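Local atomic coordinates of YlqD protein (Synechococcus sp. WH 8102, PDB entry 4DCI), a protein that is of unknown function but pairs a small beta-sheet domain with a long antiparallel helical hairpin that matches its predicted coiled coil. Residues V22-I34 / L96-M108. Sequence-based numbering, arbitrary orientation.
Sequences VTPTWKEEAEREI and LLQQQAQVRELEM
Leu96 O meets Ile34 CG2 in an antiparallel helical hairpin, consistent with the predicted coiled coil, at the end that joins the beta sheet: the axes of the segments 24-34 and 96-104 run 163° apart and approach to 9.9 Å. Ile34 lies across the 96-100 turn, its CD1 facing Gln99 OE1 and its CG2 3.6 Å from Gln100 CB. One helical turn on, Val103 CG1 packs against Ala30 CB at 4.0 Å and meets Glu31 CG. Arg104 stays extended from CG to NE, and NE gives Glu31 OE2 a weak salt-bridging hydrogen bond of 3.3 Å at the guanidinium edge; the carboxylate is turned 61° from that plane, while Gln100 CD covers one guanidinium face. Past the helix end, Leu106 CD1 meets the rim of the Trp26 ring at CZ3 (3.8 Å) and touches Val22 CG2. Bends at chi3 and chi4 curl Lys27 so that NZ, tilted 26° from the carbonyl plane, donates to Leu106 O at 3.0 Å and, weakly, to Arg104 O. With an alanine in place of Lys27, both carbonyls would probably lose this donor. Met108, a selenomethionine, folds back over the start of helix 24-34, placing SE 3.6 Å from Pro24 CD and CE 3.7 Å from Val22 CG1.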
loop_
_atom_site.group_PDB
_atom_site.type_symbol
_atom_site.label_atom_id
_atom_site.label_comp_id
_atom_site.label_asym_id
_atom_site.label_seq_id
_atom_site.Cartn_x
_atom_site.Cartn_y
_atom_site.Cartn_z
ATOM N N VAL B 22 34.244 -6.323 -4.651
ATOM C CA VAL B 22 34.277 -7.649 -4.039
ATOM C C VAL B 22 35.454 -7.780 -3.061
ATOM O O VAL B 22 36.630 -7.724 -3.452
ATOM C CB VAL B 22 34.267 -8.802 -5.067
ATOM C CG1 VAL B 22 34.254 -10.143 -4.340
ATOM C CG2 VAL B 22 33.053 -8.703 -5.981
ATOM N N THR B 23 35.103 -7.916 -1.784
ATOM C CA THR B 23 36.057 -8.172 -0.715
ATOM C C THR B 23 35.640 -9.466 -0.048
ATOM O O THR B 23 34.497 -9.899 -0.205
ATOM C CB THR B 23 36.033 -7.081 0.372
ATOM O OG1 THR B 23 34.808 -7.163 1.112
ATOM C CG2 THR B 23 36.196 -5.691 -0.224
ATOM N N PRO B 24 36.552 -10.085 0.719
ATOM C CA PRO B 24 36.172 -11.307 1.414
ATOM C C PRO B 24 35.058 -11.047 2.432
ATOM O O PRO B 24 34.098 -11.810 2.486
ATOM C CB PRO B 24 37.469 -11.732 2.115
ATOM C CG PRO B 24 38.561 -11.030 1.375
ATOM C CD PRO B 24 37.952 -9.716 0.994
ATOM N N THR B 25 35.169 -9.973 3.210
ATOM C CA THR B 25 34.117 -9.618 4.160
ATOM C C THR B 25 32.788 -9.566 3.437
ATOM O O THR B 25 31.780 -10.051 3.941
ATOM C CB THR B 25 34.371 -8.258 4.833
ATOM O OG1 THR B 25 35.468 -8.373 5.747
ATOM C CG2 THR B 25 33.140 -7.791 5.601
ATOM N N TRP B 26 32.800 -8.999 2.239
ATOM C CA TRP B 26 31.571 -8.803 1.494
ATOM C C TRP B 26 30.970 -10.095 1.029
ATOM O O TRP B 26 29.760 -10.290 1.142
ATOM C CB TRP B 26 31.798 -7.858 0.324
ATOM C CG TRP B 26 30.539 -7.594 -0.451
ATOM C CD1 TRP B 26 29.576 -6.615 -0.208
ATOM C CD2 TRP B 26 30.048 -8.332 -1.620
ATOM N NE1 TRP B 26 28.561 -6.691 -1.127
ATOM C CE2 TRP B 26 28.781 -7.701 -2.001
ATOM C CE3 TRP B 26 30.516 -9.408 -2.364
ATOM C CZ2 TRP B 26 28.037 -8.143 -3.083
ATOM C CZ3 TRP B 26 29.755 -9.845 -3.455
ATOM C CH2 TRP B 26 28.545 -9.227 -3.803
ATOM N N LYS B 27 31.813 -10.988 0.510
ATOM C CA LYS B 27 31.363 -12.290 0.012
ATOM C C LYS B 27 30.645 -13.123 1.086
ATOM O O LYS B 27 29.585 -13.679 0.816
ATOM C CB LYS B 27 32.527 -13.068 -0.613
ATOM C CG LYS B 27 32.103 -14.360 -1.296
ATOM C CD LYS B 27 33.243 -15.366 -1.413
ATOM C CE LYS B 27 34.085 -15.133 -2.661
ATOM N NZ LYS B 27 33.286 -15.187 -3.919
ATOM N N GLU B 28 31.212 -13.195 2.291
ATOM C CA GLU B 28 30.583 -13.911 3.406
ATOM C C GLU B 28 29.186 -13.378 3.630
ATOM O O GLU B 28 28.213 -14.125 3.536
ATOM C CB GLU B 28 31.373 -13.744 4.704
ATOM C CG GLU B 28 32.680 -14.514 4.781
ATOM C CD GLU B 28 33.695 -13.834 5.689
ATOM O OE1 GLU B 28 34.860 -14.292 5.736
ATOM O OE2 GLU B 28 33.335 -12.833 6.350
ATOM N N GLU B 29 29.101 -12.076 3.913
ATOM C CA GLU B 29 27.830 -11.395 4.161
ATOM C C GLU B 29 26.831 -11.728 3.055
ATOM O O GLU B 29 25.665 -12.021 3.333
ATOM C CB GLU B 29 28.024 -9.878 4.250
ATOM C CG GLU B 29 29.237 -9.427 5.058
ATOM C CD GLU B 29 28.902 -8.899 6.442
ATOM O OE1 GLU B 29 28.194 -9.589 7.207
ATOM O OE2 GLU B 29 29.365 -7.788 6.774
ATOM N N ALA B 30 27.305 -11.706 1.810
ATOM C CA ALA B 30 26.466 -11.989 0.646
ATOM C C ALA B 30 25.884 -13.387 0.727
ATOM O O ALA B 30 24.668 -13.554 0.708
ATOM C CB ALA B 30 27.255 -11.818 -0.644
ATOM N N GLU B 31 26.766 -14.378 0.845
ATOM C CA GLU B 31 26.380 -15.783 0.871
ATOM C C GLU B 31 25.455 -16.094 2.034
ATOM O O GLU B 31 24.449 -16.769 1.853
ATOM C CB GLU B 31 27.616 -16.684 0.933
ATOM C CG GLU B 31 28.607 -16.462 -0.204
ATOM C CD GLU B 31 29.563 -17.630 -0.398
ATOM O OE1 GLU B 31 30.775 -17.390 -0.623
ATOM O OE2 GLU B 31 29.100 -18.791 -0.333
ATOM N N ARG B 32 25.798 -15.587 3.218
ATOM C CA ARG B 32 24.984 -15.779 4.419
ATOM C C ARG B 32 23.554 -15.293 4.193
ATOM O O ARG B 32 22.597 -15.966 4.586
ATOM C CB ARG B 32 25.604 -15.054 5.613
ATOM C CG ARG B 32 25.002 -15.396 6.968
ATOM C CD ARG B 32 25.673 -14.594 8.086
ATOM N NE ARG B 32 27.010 -15.089 8.458
ATOM C CZ ARG B 32 28.175 -14.512 8.139
ATOM N NH1 ARG B 32 28.219 -13.391 7.422
ATOM N NH2 ARG B 32 29.314 -15.064 8.547
ATOM N N GLU B 33 23.409 -14.134 3.553
ATOM C CA GLU B 33 22.085 -13.607 3.246
ATOM C C GLU B 33 21.318 -14.516 2.303
ATOM O O GLU B 33 20.234 -14.996 2.654
ATOM C CB GLU B 33 22.178 -12.210 2.655
ATOM C CG GLU B 33 21.699 -11.123 3.594
ATOM C CD GLU B 33 21.676 -9.774 2.913
ATOM O OE1 GLU B 33 22.770 -9.197 2.690
ATOM O OE2 GLU B 33 20.563 -9.296 2.598
ATOM N N ILE B 34 21.900 -14.739 1.116
ATOM C CA ILE B 34 21.358 -15.620 0.079
ATOM C C ILE B 34 20.931 -16.936 0.709
ATOM O O ILE B 34 19.797 -17.376 0.549
ATOM C CB ILE B 34 22.417 -15.918 -1.022
ATOM C CG1 ILE B 34 22.935 -14.636 -1.697
ATOM C CG2 ILE B 34 21.911 -16.921 -2.052
ATOM C CD1 ILE B 34 21.874 -13.656 -2.144
ATOM N N LEU B 96 17.343 -17.265 -6.046
ATOM C CA LEU B 96 18.320 -17.236 -4.981
ATOM C C LEU B 96 19.469 -18.208 -5.261
ATOM O O LEU B 96 20.635 -17.868 -5.069
ATOM C CB LEU B 96 17.654 -17.542 -3.644
ATOM C CG LEU B 96 16.828 -16.441 -2.985
ATOM C CD1 LEU B 96 16.073 -17.032 -1.813
ATOM C CD2 LEU B 96 17.693 -15.275 -2.524
ATOM N N LEU B 97 19.143 -19.406 -5.730
ATOM C CA LEU B 97 20.177 -20.383 -6.043
ATOM C C LEU B 97 21.087 -19.882 -7.154
ATOM O O LEU B 97 22.308 -19.992 -7.069
ATOM C CB LEU B 97 19.563 -21.724 -6.411
ATOM C CG LEU B 97 19.030 -22.406 -5.157
ATOM C CD1 LEU B 97 17.905 -23.369 -5.503
ATOM C CD2 LEU B 97 20.150 -23.086 -4.382
ATOM N N GLN B 98 20.488 -19.308 -8.185
ATOM C CA GLN B 98 21.261 -18.705 -9.252
ATOM C C GLN B 98 22.176 -17.598 -8.702
ATOM O O GLN B 98 23.362 -17.551 -9.044
ATOM C CB GLN B 98 20.326 -18.170 -10.328
ATOM C CG GLN B 98 21.013 -17.796 -11.625
ATOM C CD GLN B 98 20.081 -17.069 -12.577
ATOM O OE1 GLN B 98 20.510 -16.578 -13.620
ATOM N NE2 GLN B 98 18.798 -16.992 -12.222
ATOM N N GLN B 99 21.626 -16.729 -7.845
ATOM C CA GLN B 99 22.408 -15.671 -7.202
ATOM C C GLN B 99 23.560 -16.272 -6.417
ATOM O O GLN B 99 24.676 -15.747 -6.440
ATOM C CB GLN B 99 21.552 -14.864 -6.235
ATOM C CG GLN B 99 20.696 -13.780 -6.852
ATOM C CD GLN B 99 19.925 -13.025 -5.788
ATOM O OE1 GLN B 99 20.506 -12.318 -4.963
ATOM N NE2 GLN B 99 18.612 -13.185 -5.789
ATOM N N GLN B 100 23.277 -17.367 -5.716
ATOM C CA GLN B 100 24.283 -18.047 -4.923
ATOM C C GLN B 100 25.468 -18.460 -5.790
ATOM O O GLN B 100 26.608 -18.104 -5.487
ATOM C CB GLN B 100 23.685 -19.256 -4.225
ATOM C CG GLN B 100 24.699 -20.074 -3.455
ATOM C CD GLN B 100 24.034 -21.038 -2.512
ATOM O OE1 GLN B 100 23.948 -20.780 -1.309
ATOM N NE2 GLN B 100 23.536 -22.148 -3.050
ATOM N N ALA B 101 25.195 -19.196 -6.868
ATOM C CA ALA B 101 26.245 -19.605 -7.799
ATOM C C ALA B 101 27.003 -18.380 -8.317
ATOM O O ALA B 101 28.239 -18.353 -8.299
ATOM C CB ALA B 101 25.659 -20.407 -8.949
ATOM N N GLN B 102 26.246 -17.367 -8.743
ATOM C CA GLN B 102 26.781 -16.109 -9.262
ATOM C C GLN B 102 27.747 -15.462 -8.263
ATOM O O GLN B 102 28.846 -15.024 -8.624
ATOM C CB GLN B 102 25.613 -15.169 -9.592
ATOM C CG GLN B 102 25.984 -13.826 -10.203
ATOM C CD GLN B 102 24.837 -12.821 -10.165
ATOM O OE1 GLN B 102 23.665 -13.176 -10.343
ATOM N NE2 GLN B 102 25.174 -11.554 -9.932
ATOM N N VAL B 103 27.331 -15.423 -7.002
ATOM C CA VAL B 103 28.127 -14.820 -5.947
ATOM C C VAL B 103 29.396 -15.623 -5.716
ATOM O O VAL B 103 30.490 -15.091 -5.839
ATOM C CB VAL B 103 27.312 -14.680 -4.653
ATOM C CG1 VAL B 103 28.222 -14.522 -3.442
ATOM C CG2 VAL B 103 26.360 -13.503 -4.785
ATOM N N ARG B 104 29.244 -16.906 -5.411
ATOM C CA ARG B 104 30.382 -17.787 -5.164
ATOM C C ARG B 104 31.436 -17.704 -6.259
ATOM O O ARG B 104 32.627 -17.731 -5.974
ATOM C CB ARG B 104 29.915 -19.229 -5.003
ATOM C CG ARG B 104 29.153 -19.473 -3.714
ATOM C CD ARG B 104 28.571 -20.873 -3.677
ATOM N NE ARG B 104 27.939 -21.135 -2.391
ATOM C CZ ARG B 104 27.262 -22.235 -2.101
ATOM N NH1 ARG B 104 27.117 -23.189 -3.008
ATOM N NH2 ARG B 104 26.725 -22.380 -0.900
ATOM N N GLU B 105 30.986 -17.583 -7.502
ATOM C CA GLU B 105 31.874 -17.533 -8.654
ATOM C C GLU B 105 32.521 -16.149 -8.875
ATOM O O GLU B 105 33.099 -15.893 -9.936
ATOM C CB GLU B 105 31.093 -17.964 -9.892
ATOM C CG GLU B 105 31.943 -18.496 -11.033
ATOM C CD GLU B 105 31.263 -18.323 -12.378
ATOM O OE1 GLU B 105 30.407 -17.416 -12.501
ATOM O OE2 GLU B 105 31.584 -19.089 -13.313
ATOM N N LEU B 106 32.430 -15.262 -7.881
ATOM C CA LEU B 106 33.036 -13.923 -7.972
ATOM C C LEU B 106 34.463 -13.862 -7.434
ATOM O O LEU B 106 34.788 -14.503 -6.430
ATOM C CB LEU B 106 32.195 -12.878 -7.234
ATOM C CG LEU B 106 30.899 -12.345 -7.848
ATOM C CD1 LEU B 106 30.267 -11.349 -6.886
ATOM C CD2 LEU B 106 31.131 -11.704 -9.212
ATOM N N GLU B 107 35.297 -13.063 -8.102
ATOM C CA GLU B 107 36.688 -12.852 -7.703
ATOM C C GLU B 107 36.848 -11.532 -6.959
ATOM O O GLU B 107 36.052 -10.609 -7.144
ATOM C CB GLU B 107 37.604 -12.874 -8.927
ATOM C CG GLU B 107 37.812 -14.257 -9.526
ATOM C CD GLU B 107 37.993 -14.225 -11.034
ATOM O OE1 GLU B 107 37.476 -13.288 -11.687
ATOM O OE2 GLU B 107 38.643 -15.146 -11.572
HETATM N N MSE B 108 37.877 -11.455 -6.115
HETATM C CA MSE B 108 38.213 -10.225 -5.401
HETATM C C MSE B 108 38.425 -9.066 -6.369
HETATM O O MSE B 108 38.913 -9.257 -7.492
HETATM C CB MSE B 108 39.476 -10.413 -4.551
HETATM C CG MSE B 108 39.397 -11.490 -3.479
HETATM SE SE MSE B 108 37.891 -11.275 -2.268
HETATM C CE MSE B 108 36.710 -12.619 -3.020
#